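Local atomic coordinates of YceI-like domain protein (Burkholderia cenocepacia BC7, PDB entry 5IXH), a protein that binds a long octaprenyl diphosphate inside a lipocalin-like beta barrel and probably captures antibiotics outside the bacterial cell. Residues A[9-14]-A[152-157]; A[46-51]-A[78-83]; A[98-103]-A[133-138]. One frame throughout, in Å; residues are numbered along the deposited sequence.

Interaction 1. Residues A[9-14]-A[152-157]; sequences SKVSAV and VQIKFH. With OTP ((2E,6E,10E,14E,18E,22E,26E)-3,7,11,15,19,23,27,31-octamethyldotriaconta-2,6,10,14,18,22,26,30-octaenyl trihydrogen diphosphate), chain C.
Lys10 and His157, Ser12 and Lys155, and Val14 and Gln153 are the hydrogen-bonded pairs of two antiparallel strands, 10-14 and 152-157, which bring the N- and C-terminal parts of the chain together in the wall of the lipocalin-like barrel. Each pair exchanges two N-H...O bonds, so six amides and six carbonyls are satisfied across the seam. Ser12 N meets Lys155 O at 2.9 Å within the carbonyl plane, whereas Lys155 N sits 35° out of the plane of the Ser12 carbonyl. The residues between direct their backbone polar groups away from this seam: Val11 and Ala13 bond to strand 22-34, Ile154 and Phe156 to strand 121-131.

On the face bearing Ser12, Val14 and Lys155, the lysine chain bends at chi3 and chi4 (-48° and -60°), curling NZ to 3.1 Å from Ser12 OG and 3.3 Å from Val14 CG2. Glu23 takes a salt bridge from Lys155 NZ and a hydrogen bond with Ser12 OG. His157 ND1 is bonded to Asp125.

The other face is apolar and lines the lipid pocket. Ala13 CB touches Val152 CG1 at 3.8 Å, Ile154 CD1 reaches OTP C24, and the Phe156 ring lays one face against the lipid, CE2 3.6 Å from OTP C11.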
loop_
_atom_site.group_PDB
_atom_site.type_symbol
_atom_site.label_atom_id
_atom_site.label_comp_id
_atom_site.label_asym_id
_atom_site.label_seq_id
_atom_site.Cartn_x
_atom_site.Cartn_y
_atom_site.Cartn_z
ATOM N N SER A 9 -8.954 -7.851 5.835
ATOM C CA SER A 9 -8.353 -6.734 5.106
ATOM C C SER A 9 -7.392 -7.259 4.049
ATOM O O SER A 9 -6.950 -8.425 4.091
ATOM C CB SER A 9 -7.610 -5.837 6.084
ATOM O OG SER A 9 -8.520 -5.243 7.002
ATOM N N LYS A 10 -7.057 -6.394 3.104
ATOM C CA LYS A 10 -6.174 -6.777 2.019
ATOM C C LYS A 10 -5.381 -5.585 1.564
ATOM O O LYS A 10 -5.907 -4.474 1.444
ATOM C CB LYS A 10 -6.993 -7.303 0.836
ATOM C CG LYS A 10 -6.166 -8.001 -0.243
ATOM C CD LYS A 10 -6.886 -8.008 -1.586
ATOM C CE LYS A 10 -6.287 -9.030 -2.539
ATOM N NZ LYS A 10 -6.790 -8.864 -3.934
ATOM N N VAL A 11 -4.096 -5.805 1.323
ATOM C CA VAL A 11 -3.248 -4.819 0.681
ATOM C C VAL A 11 -2.531 -5.546 -0.449
ATOM O O VAL A 11 -1.904 -6.580 -0.226
ATOM C CB VAL A 11 -2.215 -4.235 1.639
ATOM C CG1 VAL A 11 -1.335 -3.199 0.920
ATOM C CG2 VAL A 11 -2.908 -3.569 2.820
ATOM N N SER A 12 -2.642 -4.995 -1.650
ATOM C CA SER A 12 -2.064 -5.616 -2.831
ATOM C C SER A 12 -1.391 -4.579 -3.707
ATOM O O SER A 12 -1.556 -3.375 -3.506
ATOM C CB SER A 12 -3.124 -6.385 -3.626
ATOM O OG SER A 12 -4.085 -5.531 -4.193
ATOM N N ALA A 13 -0.594 -5.063 -4.651
ATOM C CA ALA A 13 0.085 -4.210 -5.609
ATOM C C ALA A 13 -0.070 -4.829 -6.989
ATOM O O ALA A 13 0.124 -6.031 -7.170
ATOM C CB ALA A 13 1.530 -4.043 -5.263
ATOM N N VAL A 14 -0.500 -3.989 -7.929
ATOM C CA VAL A 14 -0.714 -4.417 -9.300
ATOM C C VAL A 14 0.334 -3.767 -10.180
ATOM O O VAL A 14 0.433 -2.532 -10.219
ATOM C CB VAL A 14 -2.093 -3.998 -9.805
ATOM C CG1 VAL A 14 -2.299 -4.518 -11.202
ATOM C CG2 VAL A 14 -3.186 -4.513 -8.871
ATOM N N VAL A 152 2.982 1.314 -10.454
ATOM C CA VAL A 152 2.397 0.222 -9.671
ATOM C C VAL A 152 1.218 0.792 -8.901
ATOM O O VAL A 152 1.327 1.867 -8.299
ATOM C CB VAL A 152 3.423 -0.365 -8.678
ATOM C CG1 VAL A 152 2.781 -1.405 -7.741
ATOM C CG2 VAL A 152 4.583 -0.977 -9.425
ATOM N N GLN A 153 0.097 0.082 -8.898
ATOM C CA GLN A 153 -1.072 0.509 -8.153
ATOM C C GLN A 153 -1.157 -0.261 -6.841
ATOM O O GLN A 153 -1.245 -1.493 -6.829
ATOM C CB GLN A 153 -2.346 0.287 -8.964
ATOM C CG GLN A 153 -2.415 1.110 -10.225
ATOM C CD GLN A 153 -3.678 0.846 -11.012
ATOM O OE1 GLN A 153 -4.421 -0.091 -10.717
ATOM N NE2 GLN A 153 -3.932 1.674 -12.020
ATOM N N ILE A 154 -1.129 0.466 -5.736
ATOM C CA ILE A 154 -1.275 -0.129 -4.412
ATOM C C ILE A 154 -2.752 -0.056 -4.029
ATOM O O ILE A 154 -3.308 1.025 -3.897
ATOM C CB ILE A 154 -0.449 0.634 -3.353
ATOM C CG1 ILE A 154 1.043 0.638 -3.725
ATOM C CG2 ILE A 154 -0.689 0.001 -1.961
ATOM C CD1 ILE A 154 1.903 1.518 -2.854
ATOM N N LYS A 155 -3.391 -1.199 -3.878
ATOM C CA LYS A 155 -4.813 -1.252 -3.562
ATOM C C LYS A 155 -4.993 -1.735 -2.145
ATOM O O LYS A 155 -4.315 -2.645 -1.700
ATOM C CB LYS A 155 -5.528 -2.200 -4.526
ATOM C CG LYS A 155 -5.278 -1.912 -5.992
ATOM C CD LYS A 155 -6.402 -2.440 -6.881
ATOM C CE LYS A 155 -6.775 -3.887 -6.565
ATOM N NZ LYS A 155 -5.634 -4.824 -6.741
ATOM N N PHE A 156 -5.919 -1.126 -1.423
ATOM C CA PHE A 156 -6.189 -1.572 -0.077
ATOM C C PHE A 156 -7.674 -1.571 0.229
ATOM O O PHE A 156 -8.451 -0.751 -0.268
ATOM C CB PHE A 156 -5.439 -0.703 0.930
ATOM C CG PHE A 156 -5.687 0.763 0.753
ATOM C CD1 PHE A 156 -6.741 1.389 1.393
ATOM C CD2 PHE A 156 -4.881 1.510 -0.090
ATOM C CE1 PHE A 156 -6.955 2.744 1.224
ATOM C CE2 PHE A 156 -5.094 2.855 -0.269
ATOM C CZ PHE A 156 -6.141 3.470 0.380
ATOM N N HIS A 157 -8.027 -2.523 1.083
ATOM C CA HIS A 157 -9.361 -2.700 1.625
ATOM C C HIS A 157 -9.137 -2.976 3.103
ATOM O O HIS A 157 -8.748 -4.088 3.457
ATOM C CB HIS A 157 -10.053 -3.883 0.948
ATOM C CG HIS A 157 -11.391 -4.229 1.531
ATOM N ND1 HIS A 157 -12.538 -3.538 1.213
ATOM C CD2 HIS A 157 -11.773 -5.230 2.361
ATOM C CE1 HIS A 157 -13.565 -4.073 1.852
ATOM N NE2 HIS A 157 -13.130 -5.102 2.555
HETATM O O7 OTP C . 7.959 -12.805 -19.536
HETATM P P2 OTP C . 8.652 -11.833 -18.603
HETATM O O5 OTP C . 10.151 -12.015 -18.698
HETATM O O6 OTP C . 8.289 -10.413 -18.981
HETATM O O4 OTP C . 8.186 -12.102 -17.110
HETATM P P1 OTP C . 8.903 -11.513 -15.821
HETATM O O2 OTP C . 10.058 -12.405 -15.424
HETATM O O3 OTP C . 9.409 -10.113 -16.097
HETATM O O1 OTP C . 7.832 -11.492 -14.648
HETATM C C40 OTP C . 7.545 -10.315 -13.912
HETATM C C39 OTP C . 6.760 -10.835 -12.711
HETATM C C37 OTP C . 6.219 -10.036 -11.746
HETATM C C38 OTP C . 5.474 -10.769 -10.630
HETATM C C36 OTP C . 6.336 -8.494 -11.732
HETATM C C35 OTP C . 6.780 -8.053 -10.323
HETATM C C34 OTP C . 6.237 -6.660 -9.953
HETATM C C32 OTP C . 6.215 -6.282 -8.630
HETATM C C33 OTP C . 6.717 -7.222 -7.527
HETATM C C31 OTP C . 5.682 -4.892 -8.240
HETATM C C30 OTP C . 6.691 -4.198 -7.301
HETATM C C29 OTP C . 5.868 -3.742 -6.092
HETATM C C27 OTP C . 5.861 -2.442 -5.650
HETATM C C28 OTP C . 6.669 -1.304 -6.277
HETATM C C26 OTP C . 4.961 -2.156 -4.447
HETATM C C25 OTP C . 5.670 -1.269 -3.415
HETATM C C24 OTP C . 4.534 -1.141 -2.392
HETATM C C22 OTP C . 4.662 -1.576 -1.102
HETATM C C23 OTP C . 5.946 -2.196 -0.542
HETATM C C21 OTP C . 3.441 -1.394 -0.203
HETATM C C20 OTP C . 3.688 -0.087 0.550
HETATM C C19 OTP C . 2.308 0.386 1.019
HETATM C C17 OTP C . 2.084 0.785 2.320
HETATM C C18 OTP C . 3.221 0.773 3.344
HETATM C C16 OTP C . 0.701 1.270 2.787
HETATM C C15 OTP C . -0.387 1.096 1.711
HETATM C C14 OTP C . -1.601 1.940 2.134
HETATM C C12 OTP C . -1.645 3.286 1.847
HETATM C C13 OTP C . -0.533 4.017 1.086
HETATM C C11 OTP C . -2.855 4.133 2.272
HETATM C C10 OTP C . -3.578 3.548 3.491
HETATM C C9 OTP C . -4.521 4.672 3.947
HETATM C C7 OTP C . -5.147 4.632 5.166
HETATM C C8 OTP C . -4.931 3.459 6.123
HETATM C C6 OTP C . -6.065 5.814 5.532
HETATM C C5 OTP C . -7.380 5.311 6.130
HETATM C C4 OTP C . -8.379 6.462 5.908
HETATM C C2 OTP C . -8.841 7.298 6.898
HETATM C C3 OTP C . -9.832 8.387 6.486
HETATM C C1 OTP C . -8.418 7.184 8.365
#

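Interaction 2. Residues A[46-51]-A[78-83]; sequences QMTIDV and QATFVS. With OTP ((2E,6E,10E,14E,18E,22E,26E)-3,7,11,15,19,23,27,31-octamethyldotriaconta-2,6,10,14,18,22,26,30-octaenyl trihydrogen diphosphate), chain C.
Met47 and Phe81, and Ile49 and Ala79, exchange paired backbone hydrogen bonds that join strands 46-50 and 78-83 in antiparallel fashion. The Ile49 N to Ala79 O bond, 2.8 Å long, is almost straight at 178° and runs nearly along the C=O axis; the return bond from Ala79 N to Ile49 O is longer, at 3.0 Å. CA-H...O contacts accompany them, among them Gln78 CA to Ile49 O at 3.1 Å, just beyond the Ile49-Ala79 pair.

Apolar contacts gather on the face carrying Met47, Ile49, Ala79 and Phe81. Val51, just past the strand, sets CG1 against Ala79 CB at 3.9 Å and continues this packing to Phe71 and Ala73. This face is the inside of the lipocalin-like barrel, and the octaprenyl chain lies along it. Met47 extends from the backbone with CG opposite N (chi1 180°), then bends at chi3, and its SD comes within 3.4 Å of OTP C16. The methyl branch C18 rests on Ala79 CB at 3.8 Å and near Ile49 CG1, while the Phe81 ring has OTP C11 over one face, displaced toward the rim.

The outward face is mainly polar, though Val82 lies on it. Thr48 and Thr80 run alongside each other, Thr48 OG1 nearest the Thr80 methyl CG2. The extended Gln78 reaches over Thr48, whose methyl CG2 lies against the flat amide, 3.5 Å from Gln78 CD and nearly as close to OE1 and NE2.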
loop_
_atom_site.group_PDB
_atom_site.type_symbol
_atom_site.label_atom_id
_atom_site.label_comp_id
_atom_site.label_asym_id
_atom_site.label_seq_id
_atom_site.Cartn_x
_atom_site.Cartn_y
_atom_site.Cartn_z
ATOM N N GLN A 46 -2.241 4.594 10.289
ATOM C CA GLN A 46 -0.911 4.123 9.950
ATOM C C GLN A 46 -1.005 2.686 9.501
ATOM O O GLN A 46 -1.902 1.946 9.939
ATOM C CB GLN A 46 0.035 4.243 11.133
ATOM C CG GLN A 46 -0.392 3.482 12.357
ATOM C CD GLN A 46 0.622 3.586 13.473
ATOM O OE1 GLN A 46 1.232 2.592 13.871
ATOM N NE2 GLN A 46 0.806 4.795 13.989
ATOM N N MET A 47 -0.072 2.285 8.640
ATOM C CA MET A 47 0.049 0.905 8.210
ATOM C C MET A 47 1.498 0.508 8.162
ATOM O O MET A 47 2.353 1.297 7.748
ATOM C CB MET A 47 -0.543 0.725 6.824
ATOM C CG MET A 47 -0.450 -0.679 6.298
ATOM S SD MET A 47 -1.244 -0.843 4.696
ATOM C CE MET A 47 -2.893 -0.314 5.117
ATOM N N THR A 48 1.778 -0.727 8.551
ATOM C CA THR A 48 3.107 -1.307 8.514
ATOM C C THR A 48 3.006 -2.623 7.799
ATOM O O THR A 48 2.293 -3.531 8.247
ATOM C CB THR A 48 3.596 -1.522 9.920
ATOM O OG1 THR A 48 3.554 -0.258 10.608
ATOM C CG2 THR A 48 5.006 -2.062 9.922
ATOM N N ILE A 49 3.719 -2.759 6.695
ATOM C CA ILE A 49 3.699 -3.963 5.880
ATOM C C ILE A 49 4.991 -4.747 6.057
ATOM O O ILE A 49 6.101 -4.168 5.998
ATOM C CB ILE A 49 3.533 -3.541 4.408
ATOM C CG1 ILE A 49 2.157 -2.900 4.144
ATOM C CG2 ILE A 49 3.797 -4.681 3.454
ATOM C CD1 ILE A 49 1.122 -3.800 3.509
ATOM N N ASP A 50 4.852 -6.064 6.235
ATOM C CA ASP A 50 5.994 -6.999 6.224
ATOM C C ASP A 50 6.265 -7.377 4.774
ATOM O O ASP A 50 5.519 -8.165 4.182
ATOM C CB ASP A 50 5.635 -8.205 7.090
ATOM C CG ASP A 50 6.585 -9.394 6.935
ATOM O OD1 ASP A 50 7.441 -9.422 6.037
ATOM O OD2 ASP A 50 6.431 -10.344 7.733
ATOM N N VAL A 51 7.291 -6.795 4.160
ATOM C CA VAL A 51 7.403 -6.898 2.700
ATOM C C VAL A 51 7.731 -8.315 2.218
ATOM O O VAL A 51 7.347 -8.663 1.109
ATOM C CB VAL A 51 8.373 -5.847 2.063
ATOM C CG1 VAL A 51 7.977 -4.433 2.485
ATOM C CG2 VAL A 51 9.777 -6.117 2.422
ATOM N N GLN A 78 10.344 -3.765 6.394
ATOM C CA GLN A 78 9.022 -3.163 6.430
ATOM C C GLN A 78 8.896 -2.025 5.456
ATOM O O GLN A 78 9.887 -1.400 5.052
ATOM C CB GLN A 78 8.675 -2.684 7.856
ATOM C CG GLN A 78 8.606 -3.778 8.898
ATOM C CD GLN A 78 8.303 -3.258 10.281
ATOM O OE1 GLN A 78 8.582 -2.118 10.600
ATOM N NE2 GLN A 78 7.633 -4.068 11.075
ATOM N N ALA A 79 7.653 -1.741 5.078
ATOM C CA ALA A 79 7.238 -0.507 4.406
ATOM C C ALA A 79 6.156 0.096 5.280
ATOM O O ALA A 79 5.399 -0.633 5.926
ATOM C CB ALA A 79 6.710 -0.820 3.025
ATOM N N THR A 80 6.082 1.415 5.328
ATOM C CA THR A 80 5.160 2.093 6.238
ATOM C C THR A 80 4.443 3.260 5.572
ATOM O O THR A 80 4.961 3.906 4.687
ATOM C CB THR A 80 5.893 2.636 7.486
ATOM O OG1 THR A 80 6.983 3.477 7.091
ATOM C CG2 THR A 80 6.456 1.498 8.323
ATOM N N PHE A 81 3.237 3.507 6.052
ATOM C CA PHE A 81 2.496 4.720 5.773
ATOM C C PHE A 81 2.027 5.301 7.087
ATOM O O PHE A 81 1.457 4.580 7.908
ATOM C CB PHE A 81 1.295 4.474 4.857
ATOM C CG PHE A 81 0.476 5.719 4.637
ATOM C CD1 PHE A 81 0.894 6.717 3.756
ATOM C CD2 PHE A 81 -0.690 5.931 5.362
ATOM C CE1 PHE A 81 0.152 7.882 3.595
ATOM C CE2 PHE A 81 -1.431 7.091 5.189
ATOM C CZ PHE A 81 -1.008 8.065 4.321
ATOM N N VAL A 82 2.241 6.595 7.302
ATOM C CA VAL A 82 1.751 7.282 8.494
ATOM C C VAL A 82 1.076 8.576 8.028
ATOM O O VAL A 82 1.717 9.430 7.416
ATOM C CB VAL A 82 2.921 7.604 9.484
ATOM C CG1 VAL A 82 2.424 8.388 10.690
ATOM C CG2 VAL A 82 3.662 6.334 9.923
ATOM N N SER A 83 -0.207 8.721 8.321
ATOM C CA SER A 83 -0.933 9.909 7.901
ATOM C C SER A 83 -0.493 11.132 8.665
ATOM O O SER A 83 -0.069 11.050 9.816
ATOM C CB SER A 83 -2.427 9.742 8.079
ATOM O OG SER A 83 -2.792 9.681 9.455
HETATM O O7 OTP C . 7.959 -12.805 -19.536
HETATM P P2 OTP C . 8.652 -11.833 -18.603
HETATM O O5 OTP C . 10.151 -12.015 -18.698
HETATM O O6 OTP C . 8.289 -10.413 -18.981
HETATM O O4 OTP C . 8.186 -12.102 -17.110
HETATM P P1 OTP C . 8.903 -11.513 -15.821
HETATM O O2 OTP C . 10.058 -12.405 -15.424
HETATM O O3 OTP C . 9.409 -10.113 -16.097
HETATM O O1 OTP C . 7.832 -11.492 -14.648
HETATM C C40 OTP C . 7.545 -10.315 -13.912
HETATM C C39 OTP C . 6.760 -10.835 -12.711
HETATM C C37 OTP C . 6.219 -10.036 -11.746
HETATM C C38 OTP C . 5.474 -10.769 -10.630
HETATM C C36 OTP C . 6.336 -8.494 -11.732
HETATM C C35 OTP C . 6.780 -8.053 -10.323
HETATM C C34 OTP C . 6.237 -6.660 -9.953
HETATM C C32 OTP C . 6.215 -6.282 -8.630
HETATM C C33 OTP C . 6.717 -7.222 -7.527
HETATM C C31 OTP C . 5.682 -4.892 -8.240
HETATM C C30 OTP C . 6.691 -4.198 -7.301
HETATM C C29 OTP C . 5.868 -3.742 -6.092
HETATM C C27 OTP C . 5.861 -2.442 -5.650
HETATM C C28 OTP C . 6.669 -1.304 -6.277
HETATM C C26 OTP C . 4.961 -2.156 -4.447
HETATM C C25 OTP C . 5.670 -1.269 -3.415
HETATM C C24 OTP C . 4.534 -1.141 -2.392
HETATM C C22 OTP C . 4.662 -1.576 -1.102
HETATM C C23 OTP C . 5.946 -2.196 -0.542
HETATM C C21 OTP C . 3.441 -1.394 -0.203
HETATM C C20 OTP C . 3.688 -0.087 0.550
HETATM C C19 OTP C . 2.308 0.386 1.019
HETATM C C17 OTP C . 2.084 0.785 2.320
HETATM C C18 OTP C . 3.221 0.773 3.344
HETATM C C16 OTP C . 0.701 1.270 2.787
HETATM C C15 OTP C . -0.387 1.096 1.711
HETATM C C14 OTP C . -1.601 1.940 2.134
HETATM C C12 OTP C . -1.645 3.286 1.847
HETATM C C13 OTP C . -0.533 4.017 1.086
HETATM C C11 OTP C . -2.855 4.133 2.272
HETATM C C10 OTP C . -3.578 3.548 3.491
HETATM C C9 OTP C . -4.521 4.672 3.947
HETATM C C7 OTP C . -5.147 4.632 5.166
HETATM C C8 OTP C . -4.931 3.459 6.123
HETATM C C6 OTP C . -6.065 5.814 5.532
HETATM C C5 OTP C . -7.380 5.311 6.130
HETATM C C4 OTP C . -8.379 6.462 5.908
HETATM C C2 OTP C . -8.841 7.298 6.898
HETATM C C3 OTP C . -9.832 8.387 6.486
HETATM C C1 OTP C . -8.418 7.184 8.365
#

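Interaction 3. Residues A[98-103]-A[133-138]; sequences GKLTIK and SAFNVG. With OTP ((2E,6E,10E,14E,18E,22E,26E)-3,7,11,15,19,23,27,31-octamethyldotriaconta-2,6,10,14,18,22,26,30-octaenyl trihydrogen diphosphate), chain C.
The backbones of Ile102 and Phe135 come no nearer than 6.0 Å between CA atoms, because the end of strand 98-102 meets a loop that leaves a short 3-10 turn at 133-134, and no main-chain hydrogen bond joins the two segments. Side chains carry the contact, reaching each other or a backbone carbonyl.

Phe135 is its centre. Its CG lies opposite the carbonyl carbon (chi1 -59°), which swings the ring back over the strand. Ile102 leans over the ring and places CD1 above the middle of one face, 3.9 Å from the centroid and only 4° off the ring normal, a CH-pi contact. The same isoleucine sets CB 3.6 Å from Phe135 CD1, so its trunk and its terminal methyl both grip the ring. Leu100 approaches at about a right angle, bringing Leu100 CD2 to 3.9 Å from Phe135 CZ, and its carbonyl oxygen lies at the ring edge, near the plane. Ile130 and Lys105 also touch Phe135.

The other branch of Ile102, CG2, packs on Val137 CG2 at 3.9 Å. Val137 turns CG1 to the lipid, 3.7 Å from OTP C28, and Leu100 CD1 touches OTP C17 at the same distance. Ile102 thus lies between the Phe135 ring and the prenyl chain, its CD1 also meeting OTP C24.

Lys103, just beyond the strand, runs fully extended past the Phe135 carbonyl and gives NZ to Asn136 O, 2.8 Å away and tilted 27° from the carbonyl plane. The amino group is further bonded to the carbonyls of Lys68 and Trp70. Three main-chain carbonyls can take up the hydrogens of a probably protonated ammonium, so Lys103 ties two loops to the strand end, next to an apolar cluster that helps wall the lipocalin-like pocket.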
loop_
_atom_site.group_PDB
_atom_site.type_symbol
_atom_site.label_atom_id
_atom_site.label_comp_id
_atom_site.label_asym_id
_atom_site.label_seq_id
_atom_site.Cartn_x
_atom_site.Cartn_y
_atom_site.Cartn_z
ATOM N N GLY A 98 0.116 11.588 3.809
ATOM C CA GLY A 98 1.093 11.148 4.797
ATOM C C GLY A 98 2.387 10.710 4.171
ATOM O O GLY A 98 2.630 10.897 2.978
ATOM N N LYS A 99 3.241 10.115 5.000
ATOM C CA LYS A 99 4.568 9.680 4.589
ATOM C C LYS A 99 4.582 8.204 4.274
ATOM O O LYS A 99 4.245 7.391 5.153
ATOM C CB LYS A 99 5.560 9.974 5.700
ATOM C CG LYS A 99 6.980 9.775 5.242
ATOM C CD LYS A 99 8.003 9.913 6.364
ATOM C CE LYS A 99 8.057 11.307 6.895
ATOM N NZ LYS A 99 9.268 11.441 7.762
ATOM N N LEU A 100 4.948 7.869 3.055
ATOM C CA LEU A 100 5.113 6.487 2.579
ATOM C C LEU A 100 6.598 6.218 2.491
ATOM O O LEU A 100 7.304 6.939 1.803
ATOM C CB LEU A 100 4.460 6.335 1.210
ATOM C CG LEU A 100 4.572 4.961 0.522
ATOM C CD1 LEU A 100 3.904 3.886 1.358
ATOM C CD2 LEU A 100 3.992 5.003 -0.856
ATOM N N THR A 101 7.062 5.201 3.227
ATOM C CA THR A 101 8.474 4.798 3.209
ATOM C C THR A 101 8.553 3.364 2.714
ATOM O O THR A 101 7.951 2.454 3.317
ATOM C CB THR A 101 9.092 4.891 4.588
ATOM O OG1 THR A 101 8.869 6.209 5.109
ATOM C CG2 THR A 101 10.590 4.626 4.535
ATOM N N ILE A 102 9.282 3.173 1.618
ATOM C CA ILE A 102 9.491 1.860 1.001
ATOM C C ILE A 102 10.983 1.779 0.696
ATOM O O ILE A 102 11.566 2.689 0.122
ATOM C CB ILE A 102 8.700 1.695 -0.333
ATOM C CG1 ILE A 102 7.199 1.850 -0.115
ATOM C CG2 ILE A 102 9.004 0.331 -0.971
ATOM C CD1 ILE A 102 6.419 2.077 -1.375
ATOM N N LYS A 103 11.611 0.664 1.090
ATOM C CA LYS A 103 13.020 0.429 0.862
ATOM C C LYS A 103 13.843 1.614 1.411
ATOM O O LYS A 103 14.819 2.078 0.838
ATOM C CB LYS A 103 13.269 0.150 -0.633
ATOM C CG LYS A 103 14.522 -0.592 -0.968
ATOM C CD LYS A 103 14.594 -0.969 -2.454
ATOM C CE LYS A 103 15.924 -1.615 -2.829
ATOM N NZ LYS A 103 16.008 -2.037 -4.239
ATOM N N SER A 133 10.220 3.149 -9.389
ATOM C CA SER A 133 11.554 3.750 -9.492
ATOM C C SER A 133 11.813 4.811 -8.411
ATOM O O SER A 133 12.956 4.992 -7.999
ATOM C CB SER A 133 11.765 4.391 -10.875
ATOM O OG SER A 133 10.805 5.410 -11.101
ATOM N N ALA A 134 10.759 5.488 -7.945
ATOM C CA ALA A 134 10.903 6.513 -6.921
ATOM C C ALA A 134 11.414 5.939 -5.607
ATOM O O ALA A 134 11.986 6.652 -4.789
ATOM C CB ALA A 134 9.579 7.208 -6.687
ATOM N N PHE A 135 11.190 4.647 -5.399
ATOM C CA PHE A 135 11.634 3.967 -4.194
ATOM C C PHE A 135 12.760 2.954 -4.474
ATOM O O PHE A 135 13.098 2.143 -3.630
ATOM C CB PHE A 135 10.430 3.275 -3.540
ATOM C CG PHE A 135 9.327 4.218 -3.185
ATOM C CD1 PHE A 135 9.340 4.867 -1.962
ATOM C CD2 PHE A 135 8.287 4.498 -4.083
ATOM C CE1 PHE A 135 8.366 5.763 -1.628
ATOM C CE2 PHE A 135 7.299 5.391 -3.746
ATOM C CZ PHE A 135 7.335 6.034 -2.515
ATOM N N ASN A 136 13.294 3.046 -5.696
ATOM C CA ASN A 136 14.370 2.182 -6.165
ATOM C C ASN A 136 13.955 0.701 -6.100
ATOM O O ASN A 136 14.801 -0.164 -5.882
ATOM C CB ASN A 136 15.660 2.461 -5.366
ATOM C CG ASN A 136 16.902 2.414 -6.223
ATOM O OD1 ASN A 136 16.885 2.823 -7.386
ATOM N ND2 ASN A 136 17.989 1.894 -5.662
ATOM N N VAL A 137 12.669 0.402 -6.293
ATOM C CA VAL A 137 12.146 -0.968 -6.319
ATOM C C VAL A 137 12.196 -1.500 -7.755
ATOM O O VAL A 137 11.422 -1.096 -8.626
ATOM C CB VAL A 137 10.727 -1.040 -5.739
ATOM C CG1 VAL A 137 10.127 -2.440 -5.923
ATOM C CG2 VAL A 137 10.767 -0.663 -4.254
ATOM N N GLY A 138 13.137 -2.404 -7.977
ATOM C CA GLY A 138 13.417 -2.966 -9.299
ATOM C C GLY A 138 14.515 -2.137 -9.949
ATOM O O GLY A 138 14.260 -1.372 -10.891
HETATM O O7 OTP C . 7.959 -12.805 -19.536
HETATM P P2 OTP C . 8.652 -11.833 -18.603
HETATM O O5 OTP C . 10.151 -12.015 -18.698
HETATM O O6 OTP C . 8.289 -10.413 -18.981
HETATM O O4 OTP C . 8.186 -12.102 -17.110
HETATM P P1 OTP C . 8.903 -11.513 -15.821
HETATM O O2 OTP C . 10.058 -12.405 -15.424
HETATM O O3 OTP C . 9.409 -10.113 -16.097
HETATM O O1 OTP C . 7.832 -11.492 -14.648
HETATM C C40 OTP C . 7.545 -10.315 -13.912
HETATM C C39 OTP C . 6.760 -10.835 -12.711
HETATM C C37 OTP C . 6.219 -10.036 -11.746
HETATM C C38 OTP C . 5.474 -10.769 -10.630
HETATM C C36 OTP C . 6.336 -8.494 -11.732
HETATM C C35 OTP C . 6.780 -8.053 -10.323
HETATM C C34 OTP C . 6.237 -6.660 -9.953
HETATM C C32 OTP C . 6.215 -6.282 -8.630
HETATM C C33 OTP C . 6.717 -7.222 -7.527
HETATM C C31 OTP C . 5.682 -4.892 -8.240
HETATM C C30 OTP C . 6.691 -4.198 -7.301
HETATM C C29 OTP C . 5.868 -3.742 -6.092
HETATM C C27 OTP C . 5.861 -2.442 -5.650
HETATM C C28 OTP C . 6.669 -1.304 -6.277
HETATM C C26 OTP C . 4.961 -2.156 -4.447
HETATM C C25 OTP C . 5.670 -1.269 -3.415
HETATM C C24 OTP C . 4.534 -1.141 -2.392
HETATM C C22 OTP C . 4.662 -1.576 -1.102
HETATM C C23 OTP C . 5.946 -2.196 -0.542
HETATM C C21 OTP C . 3.441 -1.394 -0.203
HETATM C C20 OTP C . 3.688 -0.087 0.550
HETATM C C19 OTP C . 2.308 0.386 1.019
HETATM C C17 OTP C . 2.084 0.785 2.320
HETATM C C18 OTP C . 3.221 0.773 3.344
HETATM C C16 OTP C . 0.701 1.270 2.787
HETATM C C15 OTP C . -0.387 1.096 1.711
HETATM C C14 OTP C . -1.601 1.940 2.134
HETATM C C12 OTP C . -1.645 3.286 1.847
HETATM C C13 OTP C . -0.533 4.017 1.086
HETATM C C11 OTP C . -2.855 4.133 2.272
HETATM C C10 OTP C . -3.578 3.548 3.491
HETATM C C9 OTP C . -4.521 4.672 3.947
HETATM C C7 OTP C . -5.147 4.632 5.166
HETATM C C8 OTP C . -4.931 3.459 6.123
HETATM C C6 OTP C . -6.065 5.814 5.532
HETATM C C5 OTP C . -7.380 5.311 6.130
HETATM C C4 OTP C . -8.379 6.462 5.908
HETATM C C2 OTP C . -8.841 7.298 6.898
HETATM C C3 OTP C . -9.832 8.387 6.486
HETATM C C1 OTP C . -8.418 7.184 8.365
#

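In the fold
All three contacts border the same octaprenyl chain. Interactions 1 and 2 are strand pairings in one curled antiparallel sheet, both partly buried, their lipid-facing residues in the core and their outer ones mostly nearer solvent; they touch on the inner face, where Val11 packs on Met47 and Ile49 past the intervening strand 22-34. Interaction 3, farthest from the chain centre, is nevertheless buried and joins a strand to a loop through side chains. It is linked to interaction 2 because strands 78-90 and 93-102 are neighbours, probably bonded between Thr80 and Thr101. The polar chemistry differs: charged groups around Glu23 in interaction 1, neutral threonines and glutamines in interaction 2, a lysine held by carbonyls in interaction 3.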